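PDB 5THE: piwi domain-containing protein from Vanderwaltozyma polyspora, which probably binds RNA as a budding-yeast Argonaute, the deposited chain being its C-terminal lobe, caught with bound RNA and carrying the RNase H-like Piwi domain. Local coordinates for residues Pro35-Lys40 against Ser245-Ser250; Lys241-Asn246 against Lys543-Tyr548; Leu267-Asp272 against Ala285-Ser290; Phe479-Thr484 against Pro491-Asp496. All blocks are in the same frame, centred on the assembly; numbering follows the deposited sequence.

Contact 1: Pro35-Lys40 against Ser245-Ser250; sequences PVVQFK and SNHSLS
Val37-Gln38 and Ser248-Leu249 run antiparallel, Gln38 facing Ser248 as a hydrogen-bonded pair and Val37 facing Leu249 as a non-hydrogen-bonded one, with CA atoms 4.7 Å apart in the Val37-Leu249 pair. This makes strand 37-38 the middle of a small three-stranded antiparallel sheet, with strand 43-44 along its other side, and ties an early part of the chain to a strand of the Piwi domain. The backbone evidence is a closed two-way pair: Gln38 N gives a nearly straight bond to Ser248 O (2.6 Å), and Ser248 N returns one to Gln38 O (3.0 Å). A third bond, Ser250 N to Val36 O (2.9 Å), extends the pairing by one step and is more bent.

On the face shared by Gln38 and Ser248, Gln38 CB rests on Ser248 OG, whose hydroxyl bonds to Leu249 O. Beyond the strand pair, Val36 CB meets both CB and OG of Ser250. That hydroxyl is held by Asn253 OD1, which also receives Val36 N, and Ser250 is the N-cap of helix 251-254. Toward the chain start, the Pro35 ring and the Leu249 branches cross obliquely, CG to CD2 at 3.5 Å. His247 CB touches both Val37 CG1 and the Phe39 ring, while Trp62 meets the imidazole edge-to-face. Gln38 leaves the backbone with CG anti to N (chi1 177°) and bends at chi2 (75°), which folds its amide back until NE2 donates almost straight to Phe39 O (2.7 Å), with that oxygen lying in the amide plane.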
# COMPACT_ATOMS: atom_id res chain seq x y z
N PRO A 35 -11.91 -6.33 -12.18
CA PRO A 35 -11.25 -7.62 -12.41
C PRO A 35 -11.92 -8.69 -11.57
O PRO A 35 -12.69 -8.42 -10.64
CB PRO A 35 -9.81 -7.39 -11.96
CG PRO A 35 -9.94 -6.32 -10.87
CD PRO A 35 -11.09 -5.43 -11.34
N VAL A 36 -11.59 -9.93 -11.89
CA VAL A 36 -11.99 -11.05 -11.05
C VAL A 36 -11.11 -11.05 -9.80
O VAL A 36 -9.88 -11.14 -9.90
CB VAL A 36 -11.86 -12.38 -11.81
CG1 VAL A 36 -12.23 -13.52 -10.92
CG2 VAL A 36 -12.72 -12.34 -13.06
N VAL A 37 -11.73 -10.94 -8.63
CA VAL A 37 -10.98 -11.04 -7.39
C VAL A 37 -10.81 -12.52 -7.05
O VAL A 37 -11.77 -13.29 -7.08
CB VAL A 37 -11.67 -10.28 -6.25
CG1 VAL A 37 -10.91 -10.50 -4.94
CG2 VAL A 37 -11.76 -8.79 -6.56
N GLN A 38 -9.58 -12.92 -6.74
CA GLN A 38 -9.24 -14.32 -6.52
C GLN A 38 -9.02 -14.58 -5.04
O GLN A 38 -8.20 -13.91 -4.41
CB GLN A 38 -7.97 -14.69 -7.30
CG GLN A 38 -7.51 -16.12 -7.07
CD GLN A 38 -8.39 -17.11 -7.80
OE1 GLN A 38 -8.51 -17.06 -9.01
NE2 GLN A 38 -9.04 -18.01 -7.06
N PHE A 39 -9.73 -15.56 -4.48
CA PHE A 39 -9.47 -16.10 -3.16
C PHE A 39 -8.81 -17.48 -3.31
O PHE A 39 -8.48 -17.91 -4.41
CB PHE A 39 -10.77 -16.17 -2.34
CG PHE A 39 -11.58 -14.92 -2.41
CD1 PHE A 39 -11.17 -13.76 -1.76
CD2 PHE A 39 -12.76 -14.88 -3.15
CE1 PHE A 39 -11.92 -12.59 -1.84
CE2 PHE A 39 -13.51 -13.72 -3.23
CZ PHE A 39 -13.09 -12.58 -2.57
N LYS A 40 -8.61 -18.17 -2.18
CA LYS A 40 -7.94 -19.47 -2.24
C LYS A 40 -8.69 -20.45 -3.15
O LYS A 40 -8.08 -21.10 -4.00
CB LYS A 40 -7.80 -20.07 -0.84
CG LYS A 40 -6.88 -21.28 -0.84
CD LYS A 40 -6.74 -21.91 0.53
CE LYS A 40 -5.39 -22.60 0.63
NZ LYS A 40 -5.46 -23.84 1.44
N SER A 245 -0.53 -14.25 1.03
CA SER A 245 -1.36 -13.60 0.04
C SER A 245 -2.78 -13.70 0.56
O SER A 245 -3.21 -14.79 0.96
CB SER A 245 -1.26 -14.26 -1.35
OG SER A 245 0.08 -14.26 -1.79
N ASN A 246 -3.50 -12.59 0.58
CA ASN A 246 -4.90 -12.64 0.98
C ASN A 246 -5.78 -12.88 -0.24
O ASN A 246 -6.15 -14.03 -0.52
CB ASN A 246 -5.26 -11.36 1.72
CG ASN A 246 -4.44 -11.19 2.97
OD1 ASN A 246 -4.03 -12.19 3.56
ND2 ASN A 246 -4.16 -9.95 3.36
N HIS A 247 -6.11 -11.83 -0.96
CA HIS A 247 -6.74 -11.95 -2.26
C HIS A 247 -5.78 -11.45 -3.32
O HIS A 247 -4.79 -10.78 -3.03
CB HIS A 247 -8.05 -11.17 -2.32
CG HIS A 247 -7.87 -9.69 -2.15
ND1 HIS A 247 -7.71 -9.09 -0.91
CD2 HIS A 247 -7.81 -8.69 -3.06
CE1 HIS A 247 -7.59 -7.78 -1.07
NE2 HIS A 247 -7.64 -7.51 -2.37
N SER A 248 -6.09 -11.79 -4.56
CA SER A 248 -5.35 -11.29 -5.71
C SER A 248 -6.36 -11.10 -6.82
O SER A 248 -7.58 -11.22 -6.62
CB SER A 248 -4.23 -12.25 -6.11
OG SER A 248 -4.73 -13.38 -6.84
N LEU A 249 -5.86 -10.81 -8.01
CA LEU A 249 -6.68 -10.88 -9.21
C LEU A 249 -6.55 -12.27 -9.82
O LEU A 249 -5.61 -13.02 -9.54
CB LEU A 249 -6.24 -9.81 -10.22
CG LEU A 249 -6.23 -8.39 -9.68
CD1 LEU A 249 -5.96 -7.42 -10.82
CD2 LEU A 249 -7.55 -8.09 -8.98
N SER A 250 -7.50 -12.61 -10.68
CA SER A 250 -7.43 -13.89 -11.37
C SER A 250 -6.21 -13.95 -12.27
O SER A 250 -5.62 -12.93 -12.64
CB SER A 250 -8.68 -14.12 -12.21
OG SER A 250 -8.67 -13.26 -13.34

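Contact 2: Lys241-Asn246 against Lys543-Tyr548; sequences KLLGSN and KSVMYY
Lys241 and Tyr547 meet beside a pocket that receives a phosphate of the bound RNA, where the C-terminal tail comes against the end of helix 228-241; the site is consistent with the 5'-phosphate pocket between the MID and PIWI domains of other Argonautes. Lys241 supplies the largest single share of the touching surface. Its CG is anti to the carbonyl carbon (chi1 -77°) and the chain is extended beyond it, which lays the methylenes along the tail: CG is 3.5 Å from Met546 O, and CE is 3.3 Å from Tyr547 O. A water 2.8 Å from Tyr547 O, probably donating to it, lies 3.3 Å from Lys241 NZ, a weak bond. The ammonium has a firmer partner in Asn215 O, packs on the RNA phosphate, and forms a long, weak ion pair with the terminal carboxylate of Ile549.

The helix stops here in a Schellman motif: Leu243, with positive phi (69°), is its C-prime residue, Gly244 N reaching back to Asn239 O and Leu243 N to Leu240 O. The turn leaves Lys241 O facing Val545, whose CG1 lies 3.5 Å away. It also sends the Leu243 side chain out to a looser apolar touch, CD2 to Val545 CG2 at 4.3 Å. A methionine in place of Lys241 would probably leave Asn215 O without its donor and the RNA phosphate without this positive charge. On the tail itself, Met546 centres an inverse gamma turn that a weak bond from Tyr547 N to Val545 O closes (3.0 Å).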
# COMPACT_ATOMS: atom_id res chain seq x y z
N LYS A 241 2.46 -9.60 6.43
CA LYS A 241 3.75 -9.53 7.10
C LYS A 241 4.40 -10.90 7.20
O LYS A 241 5.63 -11.02 7.13
CB LYS A 241 3.58 -8.92 8.50
CG LYS A 241 3.42 -7.41 8.43
CD LYS A 241 2.85 -6.85 9.70
CE LYS A 241 2.91 -5.33 9.73
NZ LYS A 241 2.28 -4.80 10.99
N LEU A 242 3.59 -11.96 7.30
CA LEU A 242 4.05 -13.33 7.24
C LEU A 242 4.23 -13.85 5.81
O LEU A 242 4.24 -15.07 5.61
CB LEU A 242 3.08 -14.22 8.01
CG LEU A 242 3.14 -13.95 9.52
CD1 LEU A 242 1.84 -14.36 10.22
CD2 LEU A 242 4.33 -14.70 10.08
N LEU A 243 4.37 -12.95 4.83
CA LEU A 243 4.65 -13.28 3.43
C LEU A 243 3.49 -13.98 2.76
O LEU A 243 3.66 -14.62 1.72
CB LEU A 243 5.92 -14.14 3.29
CG LEU A 243 7.16 -13.57 3.98
CD1 LEU A 243 8.41 -14.42 3.71
CD2 LEU A 243 7.38 -12.14 3.56
N GLY A 244 2.29 -13.86 3.32
CA GLY A 244 1.13 -14.48 2.73
C GLY A 244 0.52 -13.67 1.60
O GLY A 244 0.96 -12.59 1.23
N SER A 245 -0.53 -14.25 1.03
CA SER A 245 -1.36 -13.60 0.04
C SER A 245 -2.78 -13.70 0.56
O SER A 245 -3.21 -14.79 0.96
CB SER A 245 -1.26 -14.26 -1.35
OG SER A 245 0.08 -14.26 -1.79
N ASN A 246 -3.50 -12.59 0.58
CA ASN A 246 -4.90 -12.64 0.98
C ASN A 246 -5.78 -12.88 -0.24
O ASN A 246 -6.15 -14.03 -0.52
CB ASN A 246 -5.26 -11.36 1.72
CG ASN A 246 -4.44 -11.19 2.97
OD1 ASN A 246 -4.03 -12.19 3.56
ND2 ASN A 246 -4.16 -9.95 3.36
N LYS A 543 13.59 -5.96 5.52
CA LYS A 543 13.70 -5.15 4.31
C LYS A 543 12.89 -5.73 3.16
O LYS A 543 12.43 -4.99 2.29
CB LYS A 543 15.18 -4.98 3.93
CG LYS A 543 15.62 -3.52 3.94
CD LYS A 543 17.13 -3.37 4.11
CE LYS A 543 17.54 -1.90 4.19
NZ LYS A 543 17.36 -1.17 2.89
N SER A 544 12.67 -7.05 3.16
CA SER A 544 11.84 -7.68 2.14
C SER A 544 10.43 -7.96 2.65
O SER A 544 9.71 -8.75 2.03
CB SER A 544 12.50 -8.98 1.66
OG SER A 544 13.78 -8.72 1.14
N VAL A 545 10.03 -7.34 3.74
CA VAL A 545 8.73 -7.57 4.35
C VAL A 545 7.92 -6.30 4.25
O VAL A 545 8.47 -5.19 4.31
CB VAL A 545 8.90 -8.02 5.82
CG1 VAL A 545 7.54 -8.14 6.52
CG2 VAL A 545 9.69 -9.33 5.88
N MET A 546 6.60 -6.45 4.08
CA MET A 546 5.67 -5.32 4.13
C MET A 546 5.35 -4.95 5.59
O MET A 546 4.21 -5.01 6.04
CB MET A 546 4.39 -5.63 3.37
CG MET A 546 4.56 -5.81 1.87
SD MET A 546 3.04 -6.43 1.08
CE MET A 546 1.93 -5.03 1.33
N TYR A 547 6.40 -4.57 6.33
CA TYR A 547 6.22 -4.21 7.73
C TYR A 547 5.37 -2.96 7.88
O TYR A 547 4.85 -2.71 8.97
CB TYR A 547 7.58 -3.99 8.41
CG TYR A 547 8.44 -2.95 7.73
CD1 TYR A 547 9.31 -3.31 6.70
CD2 TYR A 547 8.39 -1.61 8.11
CE1 TYR A 547 10.10 -2.37 6.07
CE2 TYR A 547 9.19 -0.65 7.48
CZ TYR A 547 10.04 -1.04 6.46
OH TYR A 547 10.84 -0.12 5.83
N TYR A 548 5.22 -2.18 6.82
CA TYR A 548 4.51 -0.92 6.88
C TYR A 548 3.00 -1.09 6.78
O TYR A 548 2.27 -0.12 7.00
CB TYR A 548 5.01 0.00 5.77
CG TYR A 548 4.82 -0.60 4.39
CD1 TYR A 548 3.61 -0.48 3.73
CD2 TYR A 548 5.85 -1.31 3.77
CE1 TYR A 548 3.41 -1.05 2.50
CE2 TYR A 548 5.67 -1.88 2.52
CZ TYR A 548 4.44 -1.74 1.89
OH TYR A 548 4.24 -2.29 0.65
O HOH W 1 5.19 -3.34 11.67

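Contact 3: Leu267-Asp272 against Ala285-Ser290; sequences LVLGSD and ASLVGS
The flat groups joining Leu267-Asp272 to Ala285-Ser290 are peptide units, which carry the contact by N-H to O bonds across an antiparallel hairpin of the RNase H-like Piwi fold. Gly270 N donates to Val288 O (2.9 Å), and Val288 N answers to Gly270 O at 2.7 Å. Leu269, Ser271 and Leu287 share one face of the pair, where Leu287 CD1 sits against Leu269 CB (4.0 Å) and Ser271 CB and helix 320-329 covers the leucines. Asp272, Ser286 and Val288 occupy the opposite face, beneath helix 490-515; Ser286 OG bonds to Ala495 O there, and the Asp272 carboxylate lies close to those of Asp344 and Asp496.

At the end of the pairing a side chain replaces a backbone acceptor. Ser290 OG stands between its backbone N and carbonyl carbon (chi1 64°), which turns it to Val268 N, and it accepts a nearly straight bond (169°) from that nitrogen at 3.0 Å. Replacing Ser290 with an alanine would probably leave Val268 N without its mate across the strands and loosen this last rung. Farther along, Gly270 lets Val288 CG2 come close to its backbone, 3.5 Å from Gly270 O.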
# COMPACT_ATOMS: atom_id res chain seq x y z
N LEU A 267 7.58 -5.43 -13.53
CA LEU A 267 7.95 -4.91 -12.22
C LEU A 267 7.14 -3.64 -11.99
O LEU A 267 7.32 -2.64 -12.69
CB LEU A 267 9.44 -4.64 -12.16
CG LEU A 267 9.89 -3.84 -10.93
CD1 LEU A 267 9.61 -4.65 -9.68
CD2 LEU A 267 11.36 -3.48 -11.01
N VAL A 268 6.22 -3.68 -11.03
CA VAL A 268 5.35 -2.55 -10.73
C VAL A 268 5.91 -1.86 -9.50
O VAL A 268 6.10 -2.51 -8.46
CB VAL A 268 3.89 -2.99 -10.51
CG1 VAL A 268 3.03 -1.79 -10.15
CG2 VAL A 268 3.33 -3.69 -11.77
N LEU A 269 6.17 -0.56 -9.62
CA LEU A 269 6.77 0.24 -8.56
C LEU A 269 5.81 1.32 -8.10
O LEU A 269 5.04 1.87 -8.89
CB LEU A 269 8.05 0.93 -9.03
CG LEU A 269 9.17 0.09 -9.64
CD1 LEU A 269 10.13 1.05 -10.30
CD2 LEU A 269 9.86 -0.72 -8.54
N GLY A 270 5.89 1.65 -6.82
CA GLY A 270 5.20 2.81 -6.29
C GLY A 270 6.15 3.65 -5.46
O GLY A 270 6.94 3.12 -4.68
N SER A 271 6.08 4.96 -5.66
CA SER A 271 6.88 5.87 -4.86
C SER A 271 6.03 7.01 -4.33
O SER A 271 5.00 7.37 -4.90
CB SER A 271 8.07 6.43 -5.65
OG SER A 271 7.64 7.21 -6.73
N ASP A 272 6.48 7.56 -3.21
CA ASP A 272 5.82 8.69 -2.57
C ASP A 272 6.91 9.50 -1.88
O ASP A 272 7.99 8.99 -1.57
CB ASP A 272 4.73 8.24 -1.57
CG ASP A 272 3.95 9.39 -0.95
OD1 ASP A 272 3.50 10.30 -1.69
OD2 ASP A 272 3.72 9.37 0.27
N ALA A 285 11.34 9.89 1.10
CA ALA A 285 10.85 9.21 -0.09
C ALA A 285 10.84 7.71 0.14
O ALA A 285 11.65 7.19 0.91
CB ALA A 285 11.72 9.53 -1.33
N SER A 286 9.90 7.03 -0.51
CA SER A 286 9.80 5.58 -0.44
C SER A 286 9.62 5.03 -1.84
O SER A 286 9.17 5.72 -2.75
CB SER A 286 8.65 5.14 0.47
OG SER A 286 7.41 5.49 -0.12
N LEU A 287 10.01 3.77 -2.02
CA LEU A 287 9.85 3.08 -3.28
C LEU A 287 9.53 1.63 -2.96
O LEU A 287 10.35 0.94 -2.34
CB LEU A 287 11.12 3.16 -4.14
CG LEU A 287 11.02 2.42 -5.48
CD1 LEU A 287 10.02 3.13 -6.40
CD2 LEU A 287 12.39 2.22 -6.18
N VAL A 288 8.33 1.17 -3.34
CA VAL A 288 7.93 -0.22 -3.16
C VAL A 288 7.91 -0.87 -4.53
O VAL A 288 7.78 -0.20 -5.56
CB VAL A 288 6.56 -0.37 -2.46
CG1 VAL A 288 6.58 0.29 -1.07
CG2 VAL A 288 5.46 0.22 -3.32
N GLY A 289 8.02 -2.19 -4.53
CA GLY A 289 8.00 -2.92 -5.78
C GLY A 289 7.44 -4.32 -5.67
O GLY A 289 7.61 -4.99 -4.66
N SER A 290 6.74 -4.76 -6.72
CA SER A 290 6.26 -6.12 -6.81
C SER A 290 7.42 -7.06 -7.11
O SER A 290 8.52 -6.63 -7.48
CB SER A 290 5.20 -6.24 -7.89
OG SER A 290 5.77 -5.96 -9.15

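Contact 4: Phe479-Thr484 against Pro491-Asp496; sequences FGRSTT and PVYYAD. With nucleotides of chain B.
This is an aromatic contact between a type I beta turn, Phe479 to Ser482, and helix 490-515 inside the Piwi domain, and it borders the bound RNA backbone. Phe479, Tyr493 and Tyr494 form the cluster. Phe479 lies over one face of Tyr493, with centroids 4.2 Å apart but planes turned by 31°, an oblique pair. Tyr494 is slid aside, its CE1 3.5 Å from Phe479 CD1, while its hydroxyl accepts a bond from Gly480 N (2.9 Å), which lies near the ring plane; this ties the turn to the helix. CG anti to the backbone N (chi1 -176°) places the Phe479 ring between the two tyrosines.

The turn and the residues after it also hold A4 of chain B. Arg481 forks both NE (2.7 Å) and NH2 (2.8 Å) onto its OP1, which lies at the guanidinium edge; OP1 of A3 of chain B sits over one guanidinium face. Thr484 OG1 shares a hydrogen bond with the O2' of A4 (2.7 Å). The Tyr493 OH bond to OP2 of A5 of chain B is modelled doubtfully short.

Around the contact, Arg481 NH1 bonds to the C-terminal Ile549 O, Gly480 O receives Asn246 ND2, and helix 490-515 packs on strand 264-274 through Pro491 and Ala495 and on strand 339-344 through Val492.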
# COMPACT_ATOMS: atom_id res chain seq x y z
N PHE A 479 -5.27 -4.14 -2.97
CA PHE A 479 -4.74 -3.58 -1.74
C PHE A 479 -5.00 -4.60 -0.63
O PHE A 479 -6.14 -4.79 -0.20
CB PHE A 479 -5.39 -2.23 -1.46
CG PHE A 479 -4.83 -1.52 -0.27
CD1 PHE A 479 -3.52 -1.08 -0.26
CD2 PHE A 479 -5.63 -1.27 0.83
CE1 PHE A 479 -3.02 -0.39 0.83
CE2 PHE A 479 -5.14 -0.59 1.92
CZ PHE A 479 -3.82 -0.15 1.93
N GLY A 480 -3.94 -5.27 -0.18
CA GLY A 480 -4.11 -6.52 0.54
C GLY A 480 -4.67 -6.41 1.95
O GLY A 480 -4.97 -7.45 2.54
N ARG A 481 -4.84 -5.21 2.50
CA ARG A 481 -5.45 -5.10 3.83
C ARG A 481 -6.89 -4.60 3.80
O ARG A 481 -7.46 -4.32 4.86
CB ARG A 481 -4.59 -4.21 4.74
CG ARG A 481 -4.74 -2.71 4.57
CD ARG A 481 -3.86 -1.95 5.56
NE ARG A 481 -4.08 -0.51 5.47
CZ ARG A 481 -3.32 0.42 6.04
NH1 ARG A 481 -2.26 0.08 6.77
NH2 ARG A 481 -3.63 1.69 5.89
N SER A 482 -7.53 -4.54 2.64
CA SER A 482 -8.94 -4.19 2.60
C SER A 482 -9.67 -5.16 1.69
O SER A 482 -9.07 -5.81 0.83
CB SER A 482 -9.15 -2.74 2.13
OG SER A 482 -8.97 -2.64 0.73
N THR A 483 -10.98 -5.27 1.91
CA THR A 483 -11.85 -6.07 1.04
C THR A 483 -12.61 -5.17 0.08
O THR A 483 -13.77 -5.39 -0.25
CB THR A 483 -12.80 -6.91 1.88
OG1 THR A 483 -13.54 -6.07 2.78
CG2 THR A 483 -12.00 -7.92 2.69
N THR A 484 -11.94 -4.10 -0.36
CA THR A 484 -12.55 -3.12 -1.24
C THR A 484 -11.54 -2.77 -2.32
O THR A 484 -10.34 -2.96 -2.13
CB THR A 484 -12.93 -1.84 -0.49
OG1 THR A 484 -11.73 -1.27 0.05
CG2 THR A 484 -13.94 -2.13 0.66
N PRO A 491 0.12 -0.07 -5.44
CA PRO A 491 1.50 0.39 -5.27
C PRO A 491 1.60 1.78 -4.69
O PRO A 491 2.51 2.05 -3.90
CB PRO A 491 2.07 0.36 -6.70
CG PRO A 491 1.22 -0.60 -7.42
CD PRO A 491 -0.14 -0.51 -6.83
N VAL A 492 0.70 2.68 -5.10
CA VAL A 492 0.71 4.05 -4.60
C VAL A 492 0.34 4.08 -3.13
O VAL A 492 1.03 4.68 -2.30
CB VAL A 492 -0.24 4.94 -5.43
CG1 VAL A 492 -0.43 6.33 -4.75
CG2 VAL A 492 0.27 5.08 -6.84
N TYR A 493 -0.76 3.41 -2.78
CA TYR A 493 -1.17 3.30 -1.39
C TYR A 493 -0.04 2.71 -0.54
O TYR A 493 0.29 3.23 0.53
CB TYR A 493 -2.43 2.44 -1.31
CG TYR A 493 -3.52 2.91 -0.35
CD1 TYR A 493 -3.25 3.13 1.00
CD2 TYR A 493 -4.85 3.06 -0.79
CE1 TYR A 493 -4.26 3.54 1.88
CE2 TYR A 493 -5.85 3.48 0.07
CZ TYR A 493 -5.56 3.71 1.41
OH TYR A 493 -6.57 4.11 2.25
N TYR A 494 0.57 1.62 -1.01
CA TYR A 494 1.69 1.01 -0.29
C TYR A 494 2.84 2.00 -0.09
O TYR A 494 3.44 2.05 0.99
CB TYR A 494 2.21 -0.21 -1.04
CG TYR A 494 1.26 -1.37 -1.07
CD1 TYR A 494 0.39 -1.62 -0.00
CD2 TYR A 494 1.25 -2.24 -2.15
CE1 TYR A 494 -0.47 -2.71 -0.03
CE2 TYR A 494 0.39 -3.34 -2.18
CZ TYR A 494 -0.48 -3.56 -1.12
OH TYR A 494 -1.33 -4.63 -1.15
N ALA A 495 3.18 2.75 -1.14
CA ALA A 495 4.27 3.71 -1.03
C ALA A 495 3.93 4.81 -0.03
O ALA A 495 4.80 5.24 0.74
CB ALA A 495 4.61 4.31 -2.40
N ASP A 496 2.68 5.29 -0.05
CA ASP A 496 2.26 6.29 0.94
C ASP A 496 2.46 5.76 2.35
O ASP A 496 3.00 6.45 3.21
CB ASP A 496 0.79 6.68 0.73
CG ASP A 496 0.54 7.30 -0.61
OD1 ASP A 496 1.51 7.78 -1.24
OD2 ASP A 496 -0.63 7.31 -1.03
P A B 4 -7.46 1.34 5.04
OP1 A B 4 -6.06 1.16 4.58
OP2 A B 4 -7.79 2.17 6.21
O5' A B 4 -8.33 1.85 3.81
C5' A B 4 -8.49 1.01 2.68
C4' A B 4 -9.93 0.93 2.24
O4' A B 4 -10.74 0.33 3.28
C3' A B 4 -10.61 2.25 1.96
O3' A B 4 -10.27 2.73 0.67
C2' A B 4 -12.09 1.89 2.11
O2' A B 4 -12.55 1.18 0.97
C1' A B 4 -12.02 0.91 3.29
N9 A B 4 -12.18 1.58 4.58
C8 A B 4 -11.23 2.33 5.24
N7 A B 4 -11.65 2.82 6.38
C5 A B 4 -12.94 2.35 6.48
C6 A B 4 -13.90 2.52 7.47
N6 A B 4 -13.64 3.24 8.57
N1 A B 4 -15.10 1.91 7.29
C2 A B 4 -15.30 1.19 6.17
N3 A B 4 -14.46 0.95 5.15
C4 A B 4 -13.29 1.58 5.38
P A B 3 -5.88 -0.37 9.94
OP1 A B 3 -4.51 -0.44 9.35
OP2 A B 3 -6.28 0.78 10.80
O5' A B 3 -6.98 -0.55 8.80
C5' A B 3 -6.84 -1.59 7.84
C4' A B 3 -8.11 -1.77 7.04
O4' A B 3 -9.18 -2.28 7.88
C3' A B 3 -8.69 -0.51 6.44
O3' A B 3 -8.01 -0.14 5.26
C2' A B 3 -10.13 -0.91 6.20
O2' A B 3 -10.24 -1.73 5.04
C1' A B 3 -10.41 -1.76 7.44
N9 A B 3 -10.94 -0.90 8.50
C8 A B 3 -10.23 -0.07 9.33
N7 A B 3 -11.00 0.62 10.14
C5 A B 3 -12.28 0.21 9.80
C6 A B 3 -13.51 0.60 10.31
N6 A B 3 -13.62 1.50 11.30
N1 A B 3 -14.59 0.01 9.75
C2 A B 3 -14.42 -0.89 8.76
N3 A B 3 -13.30 -1.33 8.18
C4 A B 3 -12.26 -0.71 8.77
P A B 5 -9.79 4.24 0.44
OP1 A B 5 -9.42 4.29 -1.00
OP2 A B 5 -8.82 4.63 1.49
O5' A B 5 -11.12 5.08 0.59
C5' A B 5 -12.21 4.83 -0.28
C4' A B 5 -13.49 5.39 0.29
O4' A B 5 -13.80 4.73 1.54
C3' A B 5 -13.46 6.87 0.64
O3' A B 5 -13.72 7.67 -0.49
C2' A B 5 -14.51 6.99 1.73
O2' A B 5 -15.81 7.03 1.16
C1' A B 5 -14.37 5.65 2.44
N9 A B 5 -13.49 5.74 3.61
C8 A B 5 -12.12 5.66 3.67
N7 A B 5 -11.66 5.79 4.89
C5 A B 5 -12.80 5.97 5.66
C6 A B 5 -12.98 6.16 7.03
N6 A B 5 -11.95 6.21 7.88
N1 A B 5 -14.26 6.31 7.48
C2 A B 5 -15.27 6.27 6.59
N3 A B 5 -15.22 6.09 5.27
C4 A B 5 -13.94 5.95 4.88

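Overall arrangement
All four contacts are largely buried, but their chemistry follows their place. Contacts 1 and 3 are both antiparallel strand pairs: contact 3 lies inside the Piwi fold, whereas contact 1 is a shorter pair farther from the chain centre, with partly exposed Val36 and Gln38. Near the RNA, contact 2 sets the tail against the end of a helix and the loop after it, through lysine methylenes and a water; contact 4 sets a turn against a helix, through aromatic rings and phosphate bonds. Contact 4 touches each of the other three, its helix 490-515 meeting contacts 2 and 3, while contacts 1 and 2 share Ser245 and Asn246.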